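Local coordinates for hypothetical protein (Clostridium sporogenes ATCC 15579, PDB 4QRK) that is of unknown function but forms a right-handed beta-helix and is a putative cell adhesion protein, at residues Y52-N55 against E56-P59. Sequence-based numbering, arbitrary orientation.
Sequences YSEN and EWKP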
loop_
_atom_site.group_PDB
_atom_site.type_symbol
_atom_site.label_atom_id
_atom_site.label_comp_id
_atom_site.label_asym_id
_atom_site.label_seq_id
_atom_site.Cartn_x
_atom_site.Cartn_y
_atom_site.Cartn_z
ATOM N N TYR A 52 -3.348 19.025 5.566
ATOM C CA TYR A 52 -2.021 19.223 6.160
ATOM C C TYR A 52 -1.997 20.512 6.981
ATOM O O TYR A 52 -2.484 21.532 6.529
ATOM C CB TYR A 52 -0.891 19.163 5.081
ATOM C CG TYR A 52 -0.999 20.142 3.939
ATOM C CD1 TYR A 52 -1.746 19.857 2.812
ATOM C CD2 TYR A 52 -0.339 21.359 3.991
ATOM C CE1 TYR A 52 -1.860 20.795 1.777
ATOM C CE2 TYR A 52 -0.429 22.279 2.961
ATOM C CZ TYR A 52 -1.199 21.982 1.859
ATOM O OH TYR A 52 -1.288 22.895 0.847
ATOM N N SER A 53 -1.460 20.450 8.202
ATOM C CA SER A 53 -1.479 21.596 9.089
ATOM C C SER A 53 -0.221 22.451 9.002
ATOM O O SER A 53 -0.196 23.571 9.490
ATOM C CB SER A 53 -1.667 21.124 10.516
ATOM O OG SER A 53 -0.644 20.246 10.858
ATOM N N GLU A 54 0.823 21.920 8.386
ATOM C CA GLU A 54 2.091 22.617 8.278
ATOM C C GLU A 54 2.317 22.858 6.800
ATOM O O GLU A 54 2.281 21.916 6.006
ATOM C CB GLU A 54 3.236 21.755 8.837
ATOM C CG GLU A 54 2.942 21.134 10.172
ATOM C CD GLU A 54 2.468 22.154 11.189
ATOM O OE1 GLU A 54 3.175 23.147 11.428
ATOM O OE2 GLU A 54 1.364 21.972 11.735
ATOM N N ASN A 55 2.565 24.113 6.432
ATOM C CA ASN A 55 2.738 24.464 5.027
ATOM C C ASN A 55 3.874 23.721 4.389
ATOM O O ASN A 55 3.829 23.410 3.211
ATOM C CB ASN A 55 2.899 25.993 4.846
ATOM C CG ASN A 55 1.624 26.729 5.123
ATOM O OD1 ASN A 55 0.534 26.167 4.981
ATOM N ND2 ASN A 55 1.735 27.978 5.540
ATOM N N GLU A 56 4.882 23.389 5.174
ATOM C CA GLU A 56 6.011 22.620 4.664
ATOM C C GLU A 56 5.637 21.199 4.231
ATOM O O GLU A 56 6.421 20.522 3.585
ATOM C CB GLU A 56 7.096 22.521 5.740
ATOM C CG GLU A 56 7.305 23.812 6.539
ATOM C CD GLU A 56 6.492 23.841 7.824
ATOM O OE1 GLU A 56 6.749 22.976 8.692
ATOM O OE2 GLU A 56 5.599 24.709 7.961
ATOM N N TRP A 57 4.468 20.714 4.627
ATOM C CA TRP A 57 4.073 19.337 4.292
ATOM C C TRP A 57 3.250 19.263 2.990
ATOM O O TRP A 57 2.861 18.162 2.568
ATOM C CB TRP A 57 3.265 18.736 5.432
ATOM C CG TRP A 57 4.053 18.481 6.674
ATOM C CD1 TRP A 57 5.412 18.535 6.832
ATOM C CD2 TRP A 57 3.516 18.109 7.960
ATOM N NE1 TRP A 57 5.747 18.201 8.139
ATOM C CE2 TRP A 57 4.604 17.938 8.840
ATOM C CE3 TRP A 57 2.224 17.904 8.445
ATOM C CZ2 TRP A 57 4.431 17.562 10.165
ATOM C CZ3 TRP A 57 2.058 17.520 9.766
ATOM C CH2 TRP A 57 3.148 17.363 10.605
ATOM N N LYS A 58 3.025 20.428 2.373
ATOM C CA LYS A 58 2.246 20.564 1.142
ATOM C C LYS A 58 2.654 19.486 0.177
ATOM O O LYS A 58 3.824 19.409 -0.195
ATOM C CB LYS A 58 2.499 21.925 0.492
ATOM C CG LYS A 58 1.613 22.173 -0.726
ATOM C CD LYS A 58 1.865 23.549 -1.435
ATOM C CE LYS A 58 1.311 23.510 -2.861
ATOM N NZ LYS A 58 -0.169 23.484 -2.923
ATOM N N PRO A 59 1.707 18.629 -0.227
ATOM C CA PRO A 59 2.128 17.535 -1.104
ATOM C C PRO A 59 2.538 18.050 -2.482
ATOM O O PRO A 59 1.986 19.049 -2.997
ATOM C CB PRO A 59 0.867 16.655 -1.236
ATOM C CG PRO A 59 -0.160 17.242 -0.404
ATOM C CD PRO A 59 0.258 18.623 0.027
HETATM O O HOH W 1 5.791 23.050 11.239
#
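Glu54 lays its aliphatic chain over one face of the Trp57 indole: CG stands 3.5 Å from the centroid of the six-membered ring and only 3° off the ring normal, which identifies a CH-pi contact. The two side chains run alongside each other in the same direction, but the carboxylate is turned steeply to the ring plane and so does not stack on it. The glutamate chain bends at chi2 so that the carboxylate stands off the indole, and Ser53 OG and a water shared with Glu56 probably limit its rotation. Ser53 OG donates to the anti lone pair of Glu54 OE2 at 2.8 Å, and the water donates to both Glu54 OE1 and Glu56 OE1, which are 4.5 Å apart; this shared donor probably eases the repulsion between the two acids.

A second CH-pi contact forms at Tyr52, with Lys58 CA 3.8 Å from the ring centroid and 17° off the normal. Chi1 of 57° sets the phenol between its own backbone N and carbonyl carbon, alongside the lysine chain, and Tyr52 OH comes within 3.4 Å of Lys58 CG. Pro59 CD lies 3.5 Å from Tyr52 CE1, oblique to the ring. Both polar ends meet Glu13 OE2: Tyr52 OH by a hydrogen bond and Lys58 NZ by a salt bridge, which ties the turn to strand 11-17.

The backbone closes through two successive i to i+3 bonds, Trp57 N to Glu54 O at 2.9 Å and Lys58 N to Asn55 O, both fairly straight. This pattern is that of a short 3-10 turn, here linking strands 46-52 and 60-66, which belong to different sheets of the right-handed beta-helix.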